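Local coordinates for protein 2-hydroxyisobutyryl-CoA synthetase (Aquincola tertiaricarbonis, PDB 6HDY) that belongs to the ANL superfamily of AMP-binding enzymes, with a large N-terminal domain and a smaller C-terminal one, at residues I303-C309 with T324-L330; K71-F77 with R91-V95. All blocks are in the same frame, centred on the assembly; numbering follows the deposited sequence.

Contact 1. Residues I303-C309 with T324-L330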
ATOM      1  N   ILE A 303      24.583  -8.236  -8.326  1.00 36.60           N
ATOM      2  CA  ILE A 303      23.164  -7.877  -8.454  1.00 35.36           C
ATOM      3  C   ILE A 303      23.092  -6.552  -9.257  1.00 37.92           C
ATOM      4  O   ILE A 303      22.437  -6.500 -10.286  1.00 38.67           O
ATOM      5  CB  ILE A 303      22.413  -7.821  -7.079  1.00 37.34           C
ATOM      6  CG1 ILE A 303      22.341  -9.236  -6.427  1.00 38.33           C
ATOM      7  CG2 ILE A 303      20.991  -7.213  -7.267  1.00 36.31           C
ATOM      8  CD1 ILE A 303      21.797  -9.332  -4.991  1.00 36.01           C
ATOM      9  N   ILE A 304      23.813  -5.513  -8.793  1.00 34.47           N
ATOM     10  CA  ILE A 304      23.981  -4.195  -9.409  1.00 33.77           C
ATOM     11  C   ILE A 304      25.449  -3.819  -9.190  1.00 37.97           C
ATOM     12  O   ILE A 304      25.957  -3.935  -8.074  1.00 37.49           O
ATOM     13  CB  ILE A 304      23.001  -3.114  -8.821  1.00 34.68           C
ATOM     14  CG1 ILE A 304      21.571  -3.315  -9.361  1.00 34.07           C
ATOM     15  CG2 ILE A 304      23.502  -1.637  -9.022  1.00 31.90           C
ATOM     16  CD1 ILE A 304      20.501  -2.584  -8.582  1.00 35.84           C
ATOM     17  N   TYR A 305      26.112  -3.351 -10.250  1.00 35.49           N
ATOM     18  CA  TYR A 305      27.504  -2.927 -10.199  1.00 36.09           C
ATOM     19  C   TYR A 305      27.619  -1.487  -9.680  1.00 39.54           C
ATOM     20  O   TYR A 305      27.239  -0.537 -10.369  1.00 39.49           O
ATOM     21  CB  TYR A 305      28.165  -3.123 -11.585  1.00 38.37           C
ATOM     22  CG  TYR A 305      29.616  -2.704 -11.655  1.00 39.67           C
ATOM     23  CD1 TYR A 305      30.555  -3.196 -10.744  1.00 41.68           C
ATOM     24  CD2 TYR A 305      30.057  -1.820 -12.635  1.00 40.31           C
ATOM     25  CE1 TYR A 305      31.891  -2.806 -10.802  1.00 40.22           C
ATOM     26  CE2 TYR A 305      31.395  -1.434 -12.711  1.00 42.12           C
ATOM     27  CZ  TYR A 305      32.309  -1.936 -11.799  1.00 44.79           C
ATOM     28  OH  TYR A 305      33.622  -1.553 -11.886  1.00 42.65           O
ATOM     29  N   THR A 306      28.096  -1.339  -8.435  1.00 35.97           N
ATOM     30  CA  THR A 306      28.284  -0.032  -7.799  1.00 35.01           C
ATOM     31  C   THR A 306      29.728   0.467  -8.052  1.00 41.69           C
ATOM     32  O   THR A 306      30.702  -0.281  -7.853  1.00 41.68           O
ATOM     33  CB  THR A 306      27.964  -0.087  -6.279  1.00 36.86           C
ATOM     34  OG1 THR A 306      26.615  -0.500  -6.061  1.00 35.44           O
ATOM     35  CG2 THR A 306      28.196   1.263  -5.566  1.00 37.64           C
ATOM     36  N   GLU A 307      29.843   1.745  -8.449  1.00 38.00           N
ATOM     37  CA  GLU A 307      31.107   2.441  -8.658  1.00 38.77           C
ATOM     38  C   GLU A 307      31.094   3.704  -7.803  1.00 42.36           C
ATOM     39  O   GLU A 307      30.172   4.506  -7.918  1.00 41.33           O
ATOM     40  CB  GLU A 307      31.259   2.860 -10.113  1.00 41.04           C
ATOM     41  CG  GLU A 307      31.235   1.744 -11.133  1.00 47.68           C
ATOM     42  CD  GLU A 307      31.155   2.293 -12.540  1.00 48.85           C
ATOM     43  OE1 GLU A 307      30.032   2.615 -12.983  1.00 43.80           O
ATOM     44  OE2 GLU A 307      32.220   2.509 -13.157  1.00 45.88           O
ATOM     45  N   VAL A 308      32.106   3.906  -6.959  1.00 39.57           N
ATOM     46  CA  VAL A 308      32.155   5.137  -6.169  1.00 39.44           C
ATOM     47  C   VAL A 308      33.140   6.043  -6.902  1.00 44.99           C
ATOM     48  O   VAL A 308      34.333   5.742  -7.024  1.00 46.23           O
ATOM     49  CB  VAL A 308      32.396   4.896  -4.663  1.00 42.62           C
ATOM     50  CG1 VAL A 308      32.644   6.198  -3.907  1.00 42.82           C
ATOM     51  CG2 VAL A 308      31.217   4.139  -4.065  1.00 40.48           C
ATOM     52  N   CYS A 309      32.589   7.100  -7.503  1.00 40.64           N
ATOM     53  CA  CYS A 309      33.305   7.935  -8.444  1.00 40.78           C
ATOM     54  C   CYS A 309      33.578   9.360  -7.994  1.00 45.92           C
ATOM     55  O   CYS A 309      32.858   9.936  -7.176  1.00 44.02           O
ATOM     56  CB  CYS A 309      32.571   7.919  -9.789  1.00 39.57           C
ATOM     57  SG  CYS A 309      32.320   6.253 -10.482  1.00 42.02           S
ATOM     58  N   THR A 324      30.934   9.647  -5.285  1.00 39.53           N
ATOM     59  CA  THR A 324      29.522   9.496  -5.574  1.00 37.69           C
ATOM     60  C   THR A 324      29.177   8.120  -6.149  1.00 39.96           C
ATOM     61  O   THR A 324      29.774   7.707  -7.137  1.00 40.83           O
ATOM     62  CB  THR A 324      28.972  10.660  -6.446  1.00 39.46           C
ATOM     63  OG1 THR A 324      27.547  10.571  -6.451  1.00 35.47           O
ATOM     64  CG2 THR A 324      29.496  10.653  -7.885  1.00 38.94           C
ATOM     65  N   PRO A 325      28.185   7.416  -5.574  1.00 35.60           N
ATOM     66  CA  PRO A 325      27.761   6.130  -6.164  1.00 34.89           C
ATOM     67  C   PRO A 325      27.131   6.284  -7.561  1.00 39.14           C
ATOM     68  O   PRO A 325      26.260   7.135  -7.802  1.00 39.23           O
ATOM     69  CB  PRO A 325      26.753   5.589  -5.145  1.00 35.10           C
ATOM     70  CG  PRO A 325      27.031   6.356  -3.857  1.00 39.17           C
ATOM     71  CD  PRO A 325      27.421   7.716  -4.344  1.00 36.15           C
ATOM     72  N   VAL A 326      27.632   5.479  -8.499  1.00 35.27           N
ATOM     73  CA  VAL A 326      27.186   5.374  -9.892  1.00 33.65           C
ATOM     74  C   VAL A 326      26.795   3.902 -10.007  1.00 37.65           C
ATOM     75  O   VAL A 326      27.582   3.034  -9.602  1.00 36.06           O
ATOM     76  CB  VAL A 326      28.271   5.826 -10.921  1.00 37.31           C
ATOM     77  CG1 VAL A 326      27.920   5.404 -12.357  1.00 36.51           C
ATOM     78  CG2 VAL A 326      28.512   7.335 -10.845  1.00 37.17           C
ATOM     79  N   TYR A 327      25.547   3.625 -10.477  1.00 33.15           N
ATOM     80  CA  TYR A 327      25.014   2.266 -10.486  1.00 31.05           C
ATOM     81  C   TYR A 327      24.617   1.731 -11.840  1.00 34.50           C
ATOM     82  O   TYR A 327      24.105   2.474 -12.675  1.00 33.97           O
ATOM     83  CB  TYR A 327      23.789   2.164  -9.567  1.00 30.32           C
ATOM     84  CG  TYR A 327      23.954   2.633  -8.139  1.00 32.99           C
ATOM     85  CD1 TYR A 327      24.544   1.812  -7.176  1.00 35.47           C
ATOM     86  CD2 TYR A 327      23.413   3.845  -7.718  1.00 32.35           C
ATOM     87  CE1 TYR A 327      24.608   2.198  -5.835  1.00 33.46           C
ATOM     88  CE2 TYR A 327      23.453   4.232  -6.376  1.00 31.71           C
ATOM     89  CZ  TYR A 327      24.059   3.407  -5.441  1.00 36.65           C
ATOM     90  OH  TYR A 327      24.129   3.795  -4.125  1.00 32.98           O
ATOM     91  N   THR A 328      24.784   0.400 -12.018  1.00 32.48           N
ATOM     92  CA  THR A 328      24.394  -0.326 -13.225  1.00 32.86           C
ATOM     93  C   THR A 328      23.684  -1.637 -12.871  1.00 35.15           C
ATOM     94  O   THR A 328      24.231  -2.450 -12.123  1.00 33.63           O
ATOM     95  CB  THR A 328      25.589  -0.546 -14.187  1.00 38.03           C
ATOM     96  OG1 THR A 328      26.174   0.715 -14.539  1.00 36.46           O
ATOM     97  CG2 THR A 328      25.182  -1.299 -15.455  1.00 32.80           C
ATOM     98  N   HIS A 329      22.469  -1.833 -13.437  1.00 30.75           N
ATOM     99  CA  HIS A 329      21.682  -3.062 -13.332  1.00 30.51           C
ATOM    100  C   HIS A 329      22.365  -4.195 -14.079  1.00 34.92           C
ATOM    101  O   HIS A 329      22.715  -4.039 -15.259  1.00 33.85           O
ATOM    102  CB  HIS A 329      20.255  -2.891 -13.950  1.00 30.33           C
ATOM    103  CG  HIS A 329      19.291  -2.160 -13.063  1.00 30.91           C
ATOM    104  ND1 HIS A 329      18.663  -0.996 -13.479  1.00 31.79           N
ATOM    105  CD2 HIS A 329      18.854  -2.473 -11.822  1.00 29.85           C
ATOM    106  CE1 HIS A 329      17.882  -0.633 -12.475  1.00 29.40           C
ATOM    107  NE2 HIS A 329      17.973  -1.486 -11.452  1.00 28.68           N
ATOM    108  N   LEU A 330      22.493  -5.365 -13.426  1.00 33.54           N
ATOM    109  CA  LEU A 330      23.041  -6.541 -14.137  1.00 35.45           C
ATOM    110  C   LEU A 330      21.956  -7.608 -14.435  1.00 40.41           C
ATOM    111  O   LEU A 330      22.201  -8.550 -15.188  1.00 44.47           O
ATOM    112  CB  LEU A 330      24.221  -7.163 -13.355  1.00 35.63           C
ATOM    113  CG  LEU A 330      25.402  -6.253 -13.008  1.00 38.09           C
ATOM    114  CD1 LEU A 330      26.449  -7.016 -12.247  1.00 39.29           C
ATOM    115  CD2 LEU A 330      26.001  -5.636 -14.250  1.00 37.05           C
TER
HETATM  116  O   HOH W   1      27.760   1.345 -12.396  1.00 36.12           O

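Contact 2. Residues K71-F77 with R91-V95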
ATOM      1  N   LYS A  71      22.463   8.420 -26.637  1.00 55.72           N
ATOM      2  CA  LYS A  71      23.360   8.935 -25.601  1.00 53.53           C
ATOM      3  C   LYS A  71      24.776   8.452 -25.809  1.00 56.71           C
ATOM      4  O   LYS A  71      25.708   9.253 -25.742  1.00 56.76           O
ATOM      5  CB  LYS A  71      22.862   8.567 -24.185  1.00 53.13           C
ATOM      6  CG  LYS A  71      23.527   9.394 -23.098  1.00 57.79           C
ATOM      7  CD  LYS A  71      23.277   8.859 -21.693  1.00 64.24           C
ATOM      8  CE  LYS A  71      23.294   9.948 -20.637  1.00 62.57           C
ATOM      9  NZ  LYS A  71      24.381  10.954 -20.851  1.00 77.41           N
ATOM     10  N   TRP A  72      24.933   7.143 -26.063  1.00 52.96           N
ATOM     11  CA  TRP A  72      26.238   6.520 -26.280  1.00 53.18           C
ATOM     12  C   TRP A  72      26.901   6.996 -27.536  1.00 61.23           C
ATOM     13  O   TRP A  72      28.101   7.275 -27.492  1.00 62.74           O
ATOM     14  CB  TRP A  72      26.157   4.997 -26.223  1.00 50.73           C
ATOM     15  CG  TRP A  72      25.777   4.485 -24.865  1.00 48.67           C
ATOM     16  CD1 TRP A  72      25.735   5.192 -23.695  1.00 48.98           C
ATOM     17  CD2 TRP A  72      25.340   3.161 -24.551  1.00 47.82           C
ATOM     18  NE1 TRP A  72      25.348   4.376 -22.668  1.00 46.10           N
ATOM     19  CE2 TRP A  72      25.073   3.128 -23.168  1.00 48.85           C
ATOM     20  CE3 TRP A  72      25.155   1.992 -25.306  1.00 50.93           C
ATOM     21  CZ2 TRP A  72      24.656   1.960 -22.516  1.00 47.49           C
ATOM     22  CZ3 TRP A  72      24.700   0.850 -24.668  1.00 51.15           C
ATOM     23  CH2 TRP A  72      24.470   0.835 -23.290  1.00 48.98           C
ATOM     24  N   GLU A  73      26.132   7.150 -28.634  1.00 59.75           N
ATOM     25  CA  GLU A  73      26.659   7.651 -29.917  1.00 62.70           C
ATOM     26  C   GLU A  73      27.221   9.077 -29.749  1.00 67.58           C
ATOM     27  O   GLU A  73      28.292   9.380 -30.279  1.00 68.94           O
ATOM     28  CB  GLU A  73      25.575   7.624 -31.007  1.00 65.83           C
ATOM     29  CG  GLU A  73      25.329   6.258 -31.638  1.00 72.53           C
ATOM     30  CD  GLU A  73      24.121   6.161 -32.556  1.00 89.42           C
ATOM     31  OE1 GLU A  73      23.923   5.084 -33.166  1.00 67.49           O
ATOM     32  OE2 GLU A  73      23.367   7.157 -32.665  1.00 90.38           O
ATOM     33  N   GLU A  74      26.517   9.918 -28.961  1.00 63.29           N
ATOM     34  CA  GLU A  74      26.877  11.297 -28.628  1.00 64.55           C
ATOM     35  C   GLU A  74      28.209  11.367 -27.845  1.00 66.37           C
ATOM     36  O   GLU A  74      29.015  12.269 -28.110  1.00 68.84           O
ATOM     37  CB  GLU A  74      25.715  11.974 -27.854  1.00 65.10           C
ATOM     38  CG  GLU A  74      25.913  13.439 -27.470  1.00 82.88           C
ATOM     39  CD  GLU A  74      26.284  14.392 -28.592  1.00120.96           C
ATOM     40  OE1 GLU A  74      25.387  14.765 -29.383  1.00126.35           O
ATOM     41  OE2 GLU A  74      27.476  14.769 -28.676  1.00121.31           O
ATOM     42  N   ALA A  75      28.460  10.392 -26.933  1.00 58.13           N
ATOM     43  CA  ALA A  75      29.699  10.310 -26.142  1.00 57.02           C
ATOM     44  C   ALA A  75      30.819   9.489 -26.813  1.00 64.30           C
ATOM     45  O   ALA A  75      31.892   9.307 -26.223  1.00 64.81           O
ATOM     46  CB  ALA A  75      29.407   9.766 -24.755  1.00 54.24           C
ATOM     47  N   GLY A  76      30.560   9.026 -28.037  1.00 62.74           N
ATOM     48  CA  GLY A  76      31.495   8.237 -28.836  1.00 64.22           C
ATOM     49  C   GLY A  76      31.716   6.833 -28.311  1.00 65.16           C
ATOM     50  O   GLY A  76      32.845   6.339 -28.324  1.00 66.93           O
ATOM     51  N   PHE A  77      30.642   6.177 -27.860  1.00 57.52           N
ATOM     52  CA  PHE A  77      30.709   4.829 -27.309  1.00 54.40           C
ATOM     53  C   PHE A  77      29.822   3.809 -28.047  1.00 58.61           C
ATOM     54  O   PHE A  77      28.658   4.074 -28.361  1.00 57.55           O
ATOM     55  CB  PHE A  77      30.419   4.831 -25.788  1.00 51.52           C
ATOM     56  CG  PHE A  77      30.387   3.450 -25.176  1.00 50.30           C
ATOM     57  CD1 PHE A  77      31.564   2.728 -24.988  1.00 52.54           C
ATOM     58  CD2 PHE A  77      29.177   2.839 -24.854  1.00 49.49           C
ATOM     59  CE1 PHE A  77      31.531   1.434 -24.458  1.00 52.25           C
ATOM     60  CE2 PHE A  77      29.145   1.545 -24.328  1.00 51.06           C
ATOM     61  CZ  PHE A  77      30.320   0.846 -24.145  1.00 50.44           C
ATOM     62  N   ARG A  91      34.628   5.540 -20.785  1.00 50.16           N
ATOM     63  CA  ARG A  91      33.924   5.678 -22.062  1.00 50.75           C
ATOM     64  C   ARG A  91      32.418   5.844 -21.955  1.00 52.21           C
ATOM     65  O   ARG A  91      31.833   6.571 -22.765  1.00 51.94           O
ATOM     66  CB  ARG A  91      34.249   4.506 -23.013  1.00 51.53           C
ATOM     67  CG  ARG A  91      35.724   4.279 -23.273  1.00 55.33           C
ATOM     68  CD  ARG A  91      35.939   3.009 -24.075  1.00 63.47           C
ATOM     69  NE  ARG A  91      37.354   2.795 -24.381  1.00 71.08           N
ATOM     70  CZ  ARG A  91      37.986   3.304 -25.432  1.00 91.41           C
ATOM     71  NH1 ARG A  91      39.275   3.056 -25.623  1.00 84.34           N
ATOM     72  NH2 ARG A  91      37.332   4.065 -26.307  1.00 79.58           N
ATOM     73  N   VAL A  92      31.789   5.143 -20.995  1.00 46.62           N
ATOM     74  CA  VAL A  92      30.337   5.164 -20.822  1.00 44.40           C
ATOM     75  C   VAL A  92      29.887   6.429 -20.070  1.00 47.74           C
ATOM     76  O   VAL A  92      30.243   6.612 -18.900  1.00 44.79           O
ATOM     77  CB  VAL A  92      29.780   3.852 -20.200  1.00 46.09           C
ATOM     78  CG1 VAL A  92      28.251   3.847 -20.163  1.00 44.47           C
ATOM     79  CG2 VAL A  92      30.303   2.623 -20.929  1.00 47.17           C
ATOM     80  N   PRO A  93      29.091   7.314 -20.730  1.00 46.60           N
ATOM     81  CA  PRO A  93      28.600   8.516 -20.030  1.00 45.23           C
ATOM     82  C   PRO A  93      27.588   8.157 -18.942  1.00 45.80           C
ATOM     83  O   PRO A  93      26.790   7.226 -19.125  1.00 44.86           O
ATOM     84  CB  PRO A  93      27.943   9.327 -21.152  1.00 48.42           C
ATOM     85  CG  PRO A  93      27.485   8.299 -22.131  1.00 53.77           C
ATOM     86  CD  PRO A  93      28.541   7.229 -22.105  1.00 49.38           C
ATOM     87  N   VAL A  94      27.626   8.876 -17.813  1.00 40.69           N
ATOM     88  CA  VAL A  94      26.663   8.643 -16.741  1.00 38.70           C
ATOM     89  C   VAL A  94      25.267   9.142 -17.135  1.00 43.21           C
ATOM     90  O   VAL A  94      25.127  10.131 -17.859  1.00 43.66           O
ATOM     91  CB  VAL A  94      27.076   9.219 -15.358  1.00 41.56           C
ATOM     92  CG1 VAL A  94      28.306   8.523 -14.815  1.00 41.09           C
ATOM     93  CG2 VAL A  94      27.264  10.741 -15.400  1.00 42.52           C
ATOM     94  N   VAL A  95      24.243   8.468 -16.630  1.00 39.54           N
ATOM     95  CA  VAL A  95      22.857   8.876 -16.821  1.00 39.08           C
ATOM     96  C   VAL A  95      22.508   9.766 -15.630  1.00 42.06           C
ATOM     97  O   VAL A  95      22.851   9.432 -14.506  1.00 40.09           O
ATOM     98  CB  VAL A  95      21.906   7.660 -16.887  1.00 40.72           C
ATOM     99  CG1 VAL A  95      20.437   8.115 -16.952  1.00 39.53           C
ATOM    100  CG2 VAL A  95      22.265   6.751 -18.066  1.00 41.62           C
TER
HETATM  101  O   HOH W   2      24.979   5.231 -19.728  1.00 39.48           O
HETATM  102  O   HOH W   3      34.496   5.012 -26.419  1.00 48.11           O

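Contact 1. Residues I303-C309 with T324-L330
Tyr-305 and Thr-328 form a hydrogen-bonded pair of the antiparallel sheet in the N-terminal part of this AMP-binding (ANL) fold, where 304-309 and 324-329 are neighbouring strands. Glu-307 with Val-326 and Cys-309 with Thr-324 are the other hydrogen-bonded pairs, each joined, like the first, by two N-H...O bonds. On the face bearing Ile-304, Thr-306 and Tyr-327, the Tyr-327 ring runs alongside Thr-306, whose OG1 meets the ring edge in plane, 3.3 Å from CD1. With chi1 at -54°, Tyr-327 carries its ring beside its own backbone N, and CB packs 3.9 Å from Ile-304 CG2. Ile-304 CD1 reaches His-329 CD2 at 3.6 Å, the two side chains pointing the same way; the imidazole is fixed at both nitrogens by Met-337 N and Ser-282 O. Tyr-327 also packs on Met-278 of the pocket that holds (3S)-3-hydroxybutanoic acid, its side chain about 8 Å from that ligand. On the opposite face Cys-309 SG touches Val-326 CG2 at 4.0 Å. The extended Glu-307 side chain slants across Val-326, bringing OE1 to 3.6 Å from CG1, while OE2 forms a salt bridge with Arg-339. Helix 85-91 also packs against Glu-307 and Thr-328 here. A water on this face lies within hydrogen-bonding distance of Tyr-305 O and Glu-307 OE1 and shares a 2.7 Å hydrogen bond with Thr-328 OG1, which also bonds Arg-339 N.

Contact 2. Residues K71-F77 with R91-V95
Val-92 and Pro-93 press against Trp-72, Ala-75 and Phe-77 where the end of helix 66-74 meets the loop after helix 85-91. Apolar packing dominates. Val-92 CG2 sits over one face of the Phe-77 ring as a CH-pi contact, 3.8 Å from the centroid and 15° off the ring normal. The two methyls of Val-92 divide their work: CG1, anti to the backbone N (chi1 -174°), goes to Trp-72 NE1, while CG2 serves Phe-77. Pro-93 lies across Trp-72 at about a right angle, CD 3.8 Å from CD1, and its CG meets Ala-75 CB at 3.6 Å. Arg-91 CB adds a contact at Phe-77 CD1, beyond which the extended chain leads its guanidinium away to a salt bridge with Asp-87.

Within 71-77, a Schellman motif ends the helix. Phe-77 N bonds Trp-72 O at 2.8 Å and Gly-76, with positive phi, bonds back to Glu-73 O; this turn brings Phe-77 CD2 over one face of the indole.

Direct polar contact is slight. Lys-71, extended until it bends at chi4 (-41°), slides past Pro-93 and gives a weak hydrogen bond from NZ to Val-94 O at 3.2 Å; Asp-99 is a second, long and weak partner.

Water supplies the other links. One lies at the indole edge, in plane, accepting from Trp-72 NE1 and donating to Pro-93 O at 2.8 Å. Another accepts from Arg-91 NH2 and donates to Gly-76 O. The chemistry thus implies a joint held mainly by apolar packing, in which water takes up Gly-76 O and Pro-93 O and Val-94 O has a weak bond from Lys-71 NZ.

In the fold
Contact 1 is wholly buried and joins two strands of the antiparallel sheet, whereas contact 2, farther from the chain centre, is partly exposed and joins a helix end to a loop. Their centres lie about 16 Å apart. They share no segment but meet directly, Val-326 CG1 of contact 1 packing 4.0 Å from Val-94 CG1 of contact 2. Arg-339 connects them further, pairing with Glu-307 in one and donating to the Val-92 carbonyl in the other. Helix 85-91 packs on the strands and runs into the 91-95 loop. Repeated direct backbone bonds order contact 1; side-chain packing, a weak lysine bond and water bridges make contact 2.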